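Local coordinates for protein dihydrophenazinedicarboxylate synthase (PDB 4HMX) that catalyses FMN-dependent oxidations by O2 in the terminal steps of phenazine antibiotic biosynthesis, releasing hydrogen peroxide, at residues K50-A55 and G100-R105; Q116-E121 and G177-P182. One frame throughout, in Å; residues are numbered along the deposited sequence.

Interaction 1 of 2, residues K50-A55 and G100-R105. With FMN (flavin mononucleotide), chain C.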
ATOM      1  N   LYS B  50      -2.645  12.038  -0.631  1.00 14.75           N
ATOM      2  CA  LYS B  50      -2.846  11.406  -1.935  1.00 15.69           C
ATOM      3  C   LYS B  50      -1.859  10.321  -2.252  1.00 15.19           C
ATOM      4  O   LYS B  50      -1.905   9.763  -3.376  1.00 16.47           O
ATOM      5  CB  LYS B  50      -2.857  12.454  -3.100  1.00 18.10           C
ATOM      6  CG  LYS B  50      -3.986  13.477  -2.901  1.00 22.18           C
ATOM      7  CD  LYS B  50      -4.195  14.369  -4.122  1.00 27.80           C
ATOM      8  CE  LYS B  50      -2.975  14.881  -4.651  1.00 30.12           C
ATOM      9  NZ  LYS B  50      -3.181  15.441  -6.093  1.00 34.70           N
ATOM     10  N   ALA B  51      -0.997  10.003  -1.305  1.00 14.97           N
ATOM     11  CA  ALA B  51      -0.041   8.925  -1.498  1.00 13.79           C
ATOM     12  C   ALA B  51      -0.700   7.524  -1.434  1.00 12.68           C
ATOM     13  O   ALA B  51      -1.017   6.978  -0.369  1.00 15.86           O
ATOM     14  CB  ALA B  51       1.141   9.038  -0.490  1.00 15.15           C
ATOM     15  N   LEU B  52      -0.915   6.973  -2.621  1.00 13.23           N
ATOM     16  CA  LEU B  52      -1.681   5.749  -2.813  1.00 14.24           C
ATOM     17  C   LEU B  52      -0.733   4.553  -2.968  1.00 14.78           C
ATOM     18  O   LEU B  52       0.142   4.581  -3.800  1.00 15.27           O
ATOM     19  CB  LEU B  52      -2.509   5.935  -4.095  1.00 16.02           C
ATOM     20  CG  LEU B  52      -3.473   4.825  -4.492  1.00 16.34           C
ATOM     21  CD1 LEU B  52      -4.699   4.869  -3.550  1.00 17.48           C
ATOM     22  CD2 LEU B  52      -3.869   4.974  -5.930  1.00 17.23           C
ATOM     23  N   ALA B  53      -0.852   3.531  -2.127  1.00 12.71           N
ATOM     24  CA  ALA B  53      -0.058   2.315  -2.313  1.00 11.97           C
ATOM     25  C   ALA B  53      -0.765   1.500  -3.385  1.00 12.20           C
ATOM     26  O   ALA B  53      -1.825   0.930  -3.138  1.00 12.91           O
ATOM     27  CB  ALA B  53       0.040   1.509  -0.989  1.00 12.83           C
ATOM     28  N   LEU B  54      -0.209   1.516  -4.600  1.00 11.43           N
ATOM     29  CA  LEU B  54      -0.851   0.881  -5.735  1.00 12.46           C
ATOM     30  C   LEU B  54      -0.186  -0.489  -5.962  1.00 12.59           C
ATOM     31  O   LEU B  54       1.019  -0.574  -6.246  1.00 13.20           O
ATOM     32  CB  LEU B  54      -0.626   1.708  -7.004  1.00 13.14           C
ATOM     33  CG  LEU B  54      -1.341   1.161  -8.256  1.00 15.82           C
ATOM     34  CD1 LEU B  54      -2.847   1.344  -8.162  1.00 16.94           C
ATOM     35  CD2 LEU B  54      -0.787   1.829  -9.470  1.00 19.95           C
ATOM     36  N   ALA B  55      -1.018  -1.500  -5.921  1.00 11.77           N
ATOM     37  CA  ALA B  55      -0.654  -2.907  -6.183  1.00 10.15           C
ATOM     38  C   ALA B  55      -1.203  -3.401  -7.532  1.00 13.39           C
ATOM     39  O   ALA B  55      -2.360  -3.162  -7.892  1.00 13.19           O
ATOM     40  CB  ALA B  55      -1.134  -3.802  -5.068  1.00 12.77           C
ATOM     41  N   GLY B 100      -5.580   0.104  -4.874  1.00 13.06           N
ATOM     42  CA  GLY B 100      -4.882   1.221  -4.257  1.00 12.92           C
ATOM     43  C   GLY B 100      -5.330   1.425  -2.838  1.00 12.52           C
ATOM     44  O   GLY B 100      -6.498   1.296  -2.578  1.00 15.03           O
ATOM     45  N   LEU B 101      -4.385   1.737  -1.959  1.00 11.51           N
ATOM     46  CA  LEU B 101      -4.699   1.961  -0.563  1.00  9.64           C
ATOM     47  C   LEU B 101      -4.225   3.312  -0.091  1.00 10.66           C
ATOM     48  O   LEU B 101      -3.047   3.658  -0.243  1.00 11.72           O
ATOM     49  CB  LEU B 101      -4.027   0.896   0.302  1.00 11.17           C
ATOM     50  CG  LEU B 101      -4.380   0.912   1.824  1.00 12.37           C
ATOM     51  CD1 LEU B 101      -5.744   0.457   1.966  1.00 13.20           C
ATOM     52  CD2 LEU B 101      -3.439   0.006   2.603  1.00 12.86           C
ATOM     53  N   LEU B 102      -5.152   4.089   0.468  1.00 12.09           N
ATOM     54  CA  LEU B 102      -4.797   5.331   1.186  1.00 12.05           C
ATOM     55  C   LEU B 102      -4.827   5.064   2.683  1.00 11.75           C
ATOM     56  O   LEU B 102      -5.714   4.318   3.142  1.00 11.96           O
ATOM     57  CB  LEU B 102      -5.841   6.421   0.873  1.00 12.90           C
ATOM     58  CG  LEU B 102      -5.903   6.801  -0.586  1.00 13.60           C
ATOM     59  CD1 LEU B 102      -7.097   7.729  -0.866  1.00 15.60           C
ATOM     60  CD2 LEU B 102      -4.642   7.499  -1.010  1.00 15.92           C
ATOM     61  N   TYR B 103      -3.874   5.632   3.418  1.00 12.01           N
ATOM     62  CA  TYR B 103      -3.885   5.503   4.862  1.00 11.49           C
ATOM     63  C   TYR B 103      -3.423   6.806   5.459  1.00 12.55           C
ATOM     64  O   TYR B 103      -2.323   7.244   5.153  1.00 13.08           O
ATOM     65  CB  TYR B 103      -2.988   4.340   5.378  1.00 11.69           C
ATOM     66  CG  TYR B 103      -2.855   4.310   6.894  1.00 11.91           C
ATOM     67  CD1 TYR B 103      -3.962   4.417   7.694  1.00 12.02           C
ATOM     68  CD2 TYR B 103      -1.607   4.177   7.503  1.00 13.61           C
ATOM     69  CE1 TYR B 103      -3.854   4.433   9.108  1.00 13.00           C
ATOM     70  CE2 TYR B 103      -1.460   4.159   8.880  1.00 13.38           C
ATOM     71  CZ  TYR B 103      -2.610   4.295   9.704  1.00 15.19           C
ATOM     72  OH  TYR B 103      -2.517   4.310  11.102  1.00 16.90           O
ATOM     73  N   TRP B 104      -4.267   7.376   6.318  1.00 11.06           N
ATOM     74  CA  TRP B 104      -3.995   8.653   6.950  1.00 11.88           C
ATOM     75  C   TRP B 104      -3.789   8.444   8.442  1.00 12.90           C
ATOM     76  O   TRP B 104      -4.766   8.253   9.163  1.00 14.06           O
ATOM     77  CB  TRP B 104      -5.167   9.624   6.703  1.00 13.27           C
ATOM     78  CG  TRP B 104      -5.467   9.805   5.226  1.00 13.58           C
ATOM     79  CD1 TRP B 104      -4.579   9.721   4.196  1.00 13.36           C
ATOM     80  CD2 TRP B 104      -6.749  10.017   4.628  1.00 13.06           C
ATOM     81  NE1 TRP B 104      -5.215   9.905   3.001  1.00 14.75           N
ATOM     82  CE2 TRP B 104      -6.560  10.069   3.241  1.00 14.22           C
ATOM     83  CE3 TRP B 104      -8.047  10.166   5.153  1.00 13.91           C
ATOM     84  CZ2 TRP B 104      -7.600  10.283   2.373  1.00 13.60           C
ATOM     85  CZ3 TRP B 104      -9.072  10.345   4.294  1.00 14.49           C
ATOM     86  CH2 TRP B 104      -8.857  10.403   2.902  1.00 14.95           C
ATOM     87  N   ARG B 105      -2.524   8.468   8.884  1.00 13.58           N
ATOM     88  CA  ARG B 105      -2.204   8.264  10.299  1.00 14.41           C
ATOM     89  C   ARG B 105      -2.948   9.245  11.210  1.00 14.79           C
ATOM     90  O   ARG B 105      -3.372   8.898  12.345  1.00 16.88           O
ATOM     91  CB  ARG B 105      -0.695   8.372  10.497  1.00 14.62           C
ATOM     92  CG  ARG B 105       0.103   7.192   9.918  1.00 15.99           C
ATOM     93  CD  ARG B 105       1.504   7.610   9.530  1.00 15.92           C
ATOM     94  NE  ARG B 105       2.377   6.513   9.179  1.00 15.47           N
ATOM     95  CZ  ARG B 105       2.386   5.891   7.995  1.00 15.21           C
ATOM     96  NH1 ARG B 105       1.531   6.226   7.048  1.00 13.71           N
ATOM     97  NH2 ARG B 105       3.260   4.940   7.744  1.00 16.36           N
TER
HETATM   98  N1  FMN C 301      -5.391  -6.201  10.739  1.00 11.30           N
HETATM   99  C2  FMN C 301      -4.799  -7.403  11.023  1.00 12.39           C
HETATM  100  O2  FMN C 301      -5.428  -8.433  10.856  1.00 14.42           O
HETATM  101  N3  FMN C 301      -3.515  -7.453  11.519  1.00 13.30           N
HETATM  102  C4  FMN C 301      -2.792  -6.342  11.808  1.00 12.43           C
HETATM  103  O4  FMN C 301      -1.609  -6.411  12.253  1.00 16.09           O
HETATM  104  C4A FMN C 301      -3.382  -5.102  11.532  1.00 11.72           C
HETATM  105  N5  FMN C 301      -2.703  -3.942  11.840  1.00 12.58           N
HETATM  106  C5A FMN C 301      -3.311  -2.729  11.465  1.00 12.10           C
HETATM  107  C6  FMN C 301      -2.657  -1.522  11.718  1.00 15.08           C
HETATM  108  C7  FMN C 301      -3.187  -0.312  11.351  1.00 14.93           C
HETATM  109  C7M FMN C 301      -2.403   0.946  11.639  1.00 16.31           C
HETATM  110  C8  FMN C 301      -4.446  -0.261  10.795  1.00 11.78           C
HETATM  111  C8M FMN C 301      -5.001   1.069  10.380  1.00 14.37           C
HETATM  112  C9  FMN C 301      -5.136  -1.424  10.523  1.00 12.37           C
HETATM  113  C9A FMN C 301      -4.571  -2.670  10.910  1.00 11.77           C
HETATM  114  N10 FMN C 301      -5.270  -3.841  10.705  1.00 11.03           N
HETATM  115  C10 FMN C 301      -4.670  -5.055  10.998  1.00 11.53           C
HETATM  116  C1' FMN C 301      -6.634  -3.890  10.119  1.00 10.74           C
HETATM  117  C2' FMN C 301      -6.581  -4.157   8.618  1.00 11.51           C
HETATM  118  O2' FMN C 301      -6.142  -2.951   7.965  1.00 11.12           O
HETATM  119  C3' FMN C 301      -7.891  -4.648   8.036  1.00 10.66           C
HETATM  120  O3' FMN C 301      -8.948  -3.712   8.313  1.00 12.92           O
HETATM  121  C4' FMN C 301      -8.308  -6.040   8.554  1.00 10.01           C
HETATM  122  O4' FMN C 301      -7.114  -6.813   8.737  1.00 11.95           O
HETATM  123  C5' FMN C 301      -9.290  -6.703   7.559  1.00 12.74           C
HETATM  124  O5' FMN C 301      -8.665  -6.822   6.297  1.00 11.53           O
HETATM  125  P   FMN C 301      -9.320  -7.746   5.183  1.00 11.83           P
HETATM  126  O1P FMN C 301      -8.968  -9.179   5.518  1.00 13.50           O
HETATM  127  O2P FMN C 301     -10.820  -7.593   5.256  1.00 13.16           O
HETATM  128  O3P FMN C 301      -8.723  -7.229   3.919  1.00 12.71           O
HETATM  129  O   HOH W   1      -2.449   7.911   1.731  1.00 19.47           O
HETATM  130  O   HOH W   2      -0.852   4.548   1.240  1.00 23.12           O

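Interaction 2 of 2, residues Q116-E121 and G177-P182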
ATOM      1  N   GLN B 116     -10.005  -1.800 -12.004  1.00 15.44           N
ATOM      2  CA  GLN B 116      -9.169  -1.966 -13.180  1.00 17.28           C
ATOM      3  C   GLN B 116      -8.646  -0.615 -13.546  1.00 18.90           C
ATOM      4  O   GLN B 116      -9.347   0.378 -13.385  1.00 18.45           O
ATOM      5  CB  GLN B 116      -9.983  -2.564 -14.337  1.00 18.02           C
ATOM      6  CG  GLN B 116     -10.255  -4.027 -14.087  1.00 19.74           C
ATOM      7  CD  GLN B 116     -11.161  -4.625 -15.148  1.00 21.54           C
ATOM      8  OE1 GLN B 116     -10.754  -4.762 -16.315  1.00 24.30           O
ATOM      9  NE2 GLN B 116     -12.435  -4.902 -14.783  1.00 23.59           N
ATOM     10  N   ALA B 117      -7.420  -0.579 -14.047  1.00 20.77           N
ATOM     11  CA  ALA B 117      -6.835   0.660 -14.504  1.00 23.95           C
ATOM     12  C   ALA B 117      -7.068   0.814 -16.014  1.00 27.31           C
ATOM     13  O   ALA B 117      -6.555   0.019 -16.790  1.00 30.92           O
ATOM     14  CB  ALA B 117      -5.366   0.650 -14.202  1.00 27.45           C
ATOM     15  N   VAL B 118      -7.871   1.800 -16.395  1.00 24.87           N
ATOM     16  CA  VAL B 118      -8.293   2.034 -17.787  1.00 27.84           C
ATOM     17  C   VAL B 118      -7.398   3.108 -18.369  1.00 26.39           C
ATOM     18  O   VAL B 118      -7.289   4.219 -17.845  1.00 27.40           O
ATOM     19  CB  VAL B 118      -9.785   2.473 -17.801  1.00 29.63           C
ATOM     20  CG1 VAL B 118     -10.261   2.889 -19.203  1.00 32.48           C
ATOM     21  CG2 VAL B 118     -10.661   1.353 -17.230  1.00 31.58           C
ATOM     22  N   PRO B 119      -6.733   2.795 -19.477  1.00 27.04           N
ATOM     23  CA  PRO B 119      -5.854   3.830 -20.036  1.00 27.36           C
ATOM     24  C   PRO B 119      -6.661   5.032 -20.476  1.00 26.96           C
ATOM     25  O   PRO B 119      -7.747   4.848 -21.086  1.00 28.63           O
ATOM     26  CB  PRO B 119      -5.244   3.137 -21.284  1.00 30.05           C
ATOM     27  CG  PRO B 119      -5.286   1.701 -20.944  1.00 31.22           C
ATOM     28  CD  PRO B 119      -6.553   1.496 -20.150  1.00 30.12           C
ATOM     29  N   LEU B 120      -6.151   6.230 -20.245  1.00 26.89           N
ATOM     30  CA  LEU B 120      -6.788   7.444 -20.772  1.00 27.50           C
ATOM     31  C   LEU B 120      -6.524   7.602 -22.273  1.00 29.96           C
ATOM     32  O   LEU B 120      -5.670   6.937 -22.836  1.00 28.61           O
ATOM     33  CB  LEU B 120      -6.266   8.690 -20.068  1.00 26.66           C
ATOM     34  CG  LEU B 120      -6.495   8.649 -18.541  1.00 26.85           C
ATOM     35  CD1 LEU B 120      -5.974   9.945 -17.955  1.00 27.18           C
ATOM     36  CD2 LEU B 120      -7.965   8.453 -18.170  1.00 27.73           C
ATOM     37  N   GLU B 121      -7.296   8.509 -22.861  1.00 33.09           N
ATOM     38  CA  GLU B 121      -7.140   8.899 -24.264  1.00 35.27           C
ATOM     39  C   GLU B 121      -5.860   9.718 -24.472  1.00 34.90           C
ATOM     40  O   GLU B 121      -5.342  10.294 -23.532  1.00 33.32           O
ATOM     41  CB  GLU B 121      -8.359   9.714 -24.731  1.00 38.79           C
ATOM     42  CG  GLU B 121      -9.667   8.943 -24.638  1.00 43.55           C
ATOM     43  CD  GLU B 121      -9.650   7.614 -25.406  1.00 49.11           C
ATOM     44  OE1 GLU B 121      -9.252   7.581 -26.596  1.00 51.20           O
ATOM     45  OE2 GLU B 121     -10.049   6.581 -24.816  1.00 52.55           O
ATOM     46  N   GLY B 177      -1.630   8.329 -18.729  1.00 21.80           N
ATOM     47  CA  GLY B 177      -2.518   8.317 -17.583  1.00 21.06           C
ATOM     48  C   GLY B 177      -3.387   7.090 -17.617  1.00 20.20           C
ATOM     49  O   GLY B 177      -3.646   6.515 -18.690  1.00 21.82           O
ATOM     50  N   TYR B 178      -3.821   6.704 -16.433  1.00 19.15           N
ATOM     51  CA  TYR B 178      -4.814   5.667 -16.207  1.00 18.90           C
ATOM     52  C   TYR B 178      -5.883   6.208 -15.278  1.00 18.76           C
ATOM     53  O   TYR B 178      -5.632   7.119 -14.490  1.00 18.07           O
ATOM     54  CB  TYR B 178      -4.212   4.453 -15.525  1.00 20.41           C
ATOM     55  CG  TYR B 178      -3.189   3.735 -16.345  1.00 20.86           C
ATOM     56  CD1 TYR B 178      -3.538   2.717 -17.222  1.00 24.55           C
ATOM     57  CD2 TYR B 178      -1.877   4.087 -16.267  1.00 24.30           C
ATOM     58  CE1 TYR B 178      -2.577   2.094 -17.945  1.00 27.60           C
ATOM     59  CE2 TYR B 178      -0.928   3.470 -17.012  1.00 26.30           C
ATOM     60  CZ  TYR B 178      -1.266   2.502 -17.837  1.00 27.22           C
ATOM     61  OH  TYR B 178      -0.232   1.941 -18.565  1.00 31.04           O
ATOM     62  N   ARG B 179      -7.073   5.648 -15.423  1.00 19.38           N
ATOM     63  CA  ARG B 179      -8.135   5.874 -14.443  1.00 18.53           C
ATOM     64  C   ARG B 179      -8.377   4.559 -13.699  1.00 18.86           C
ATOM     65  O   ARG B 179      -8.763   3.554 -14.329  1.00 20.41           O
ATOM     66  CB  ARG B 179      -9.438   6.314 -15.105  1.00 19.68           C
ATOM     67  CG  ARG B 179     -10.563   6.667 -14.088  1.00 21.83           C
ATOM     68  CD  ARG B 179     -11.906   7.002 -14.735  1.00 26.24           C
ATOM     69  NE  ARG B 179     -11.757   8.096 -15.642  1.00 28.94           N
ATOM     70  CZ  ARG B 179     -11.636   7.980 -16.962  1.00 33.18           C
ATOM     71  NH1 ARG B 179     -11.434   9.085 -17.674  1.00 34.18           N
ATOM     72  NH2 ARG B 179     -11.730   6.792 -17.579  1.00 35.25           N
ATOM     73  N   LEU B 180      -8.176   4.555 -12.364  1.00 17.15           N
ATOM     74  CA  LEU B 180      -8.477   3.371 -11.598  1.00 17.65           C
ATOM     75  C   LEU B 180      -9.975   3.421 -11.294  1.00 17.09           C
ATOM     76  O   LEU B 180     -10.428   4.240 -10.531  1.00 18.59           O
ATOM     77  CB  LEU B 180      -7.673   3.317 -10.310  1.00 17.19           C
ATOM     78  CG  LEU B 180      -7.944   2.215  -9.325  1.00 18.01           C
ATOM     79  CD1 LEU B 180      -7.761   0.877  -9.950  1.00 20.21           C
ATOM     80  CD2 LEU B 180      -6.989   2.391  -8.094  1.00 18.39           C
ATOM     81  N   GLU B 181     -10.733   2.577 -11.976  1.00 18.98           N
ATOM     82  CA  GLU B 181     -12.189   2.542 -11.863  1.00 19.00           C
ATOM     83  C   GLU B 181     -12.552   1.440 -10.897  1.00 17.78           C
ATOM     84  O   GLU B 181     -12.287   0.265 -11.136  1.00 17.63           O
ATOM     85  CB  GLU B 181     -12.855   2.310 -13.228  1.00 21.62           C
ATOM     86  CG  GLU B 181     -12.578   3.484 -14.166  1.00 24.66           C
ATOM     87  CD  GLU B 181     -13.302   3.348 -15.460  1.00 29.43           C
ATOM     88  OE1 GLU B 181     -13.956   2.287 -15.695  1.00 31.74           O
ATOM     89  OE2 GLU B 181     -13.192   4.290 -16.283  1.00 32.13           O
ATOM     90  N   PRO B 182     -13.198   1.790  -9.798  1.00 17.54           N
ATOM     91  CA  PRO B 182     -13.388   0.737  -8.785  1.00 17.27           C
ATOM     92  C   PRO B 182     -14.535  -0.210  -9.092  1.00 16.33           C
ATOM     93  O   PRO B 182     -15.564   0.208  -9.589  1.00 17.45           O
ATOM     94  CB  PRO B 182     -13.738   1.544  -7.491  1.00 15.94           C
ATOM     95  CG  PRO B 182     -14.325   2.836  -8.027  1.00 18.92           C
ATOM     96  CD  PRO B 182     -13.548   3.125  -9.306  1.00 18.39           C
TER
HETATM   97  O   HOH W   3      -3.362   6.165 -21.709  1.00 32.96           O

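Interaction 1 of 2, residues K50-A55 and G100-R105
Two leucines meet across the strands through different first torsions: L52 carries CG trans to its own nitrogen (chi1 -176°), whereas L102 sets CG trans to its carbonyl carbon (chi1 -62°). Both branches thereby turn into the seam, and L52 CD1 reaches L102 CD2 at 3.7 Å. The same L52 methyl also lies against the backbone of G100, 3.6 Å from G100 C, where G100 has no side chain.

The backbones are antiparallel, with 150° between the short axes. A53 and L101 form a hydrogen-bonded pair, joined by A53 N to L101 O and L101 N to A53 O, each 2.9 Å long; the first is the straighter. L54 and G100 follow as a non-hydrogen-bonded pair. Beyond A53 the strands splay toward A51, and water takes over: one molecule donates to A51 O and L101 O, while another donates to A51 O and accepts from Y103 N at 3.2 Å.

This is an inner seam of the antiparallel sheet in the FMN-binding fold of the pyridoxamine 5'-phosphate oxidase family, and A53 and L101 lie on the face turned to the second subunit, where A53 packs on its counterpart. Further along, Y103 OH stands 3.4 Å from FMN C7M and hydrogen-bonds E48 of the second subunit. That flavin is hydrogen-bonded by residues of the second subunit, among them R66, K88 and S146.

Chemically, the leucine contact is apolar, whereas at the diverging end waters supply partners for A51 O and a second donor for L101 O, and Y103 brings the strand to the dimethylbenzene end of the flavin at the dimer interface.

Interaction 2 of 2, residues Q116-E121 and G177-P182
The R179 guanidinium has L120 CD2 over one face, 3.5 Å above the plane and displaced toward the rim. The two side chains cross at about a right angle, and the methyl lies nearest NH1. R179 NH2 reaches E181 OE2 two residues on, a 3.2 Å salt bridge in which the carboxylate oxygen is met almost along its C-O axis; R179 NE is paired with D74. The Y178 ring is met obliquely by P119 CA, 3.8 Å from CD1; A117 CB is a further apolar neighbour of CD1.

Between these two sets of side chains, R179 and E181 on one face and Y178 with A117 and P119 on the other, runs an antiparallel ladder. Q116 with E181 and V118 with R179 are hydrogen-bonded pairs, and V118 N to R179 O is nearly straight at 177°, though the donor stands above the carbonyl plane. The ladder joins strand 109-119 to strand 175-182 in the sheet of the FMN-binding fold, pairing the oxidase family region with the start of the C-terminal dimerisation region.

V118 CG2, trans to its carbonyl carbon, rests on the E181 carboxylate, 3.8 Å from OE1. At the other end, L120 N donates to G177 O over 3.0 Å, and L120 CG and CD1 lie along the backbone of side-chain-less G177. A water bridges L120 O and G177 O just before helix 122-130, whose N125 and L128 pack against L120.

Both interactions are antiparallel seams of one sheet, linked through strands 97-104 and 109-119, which follow each other in the chain and pair as neighbours. Their centres are about 17 Å apart, yet L180 CD2 of interaction 2 packs near G100 N and L54 CD1 of interaction 1. Interaction 1 is the more buried: its side-chain contacts are aliphatic, its splayed end holds waters, and one face meets the second subunit. Interaction 2 is partly buried and untouched by the other chain of the assembly; it has the longer backbone ladder, with five direct hydrogen bonds against two, and carries a salt bridge between R179 and E181 within one strand.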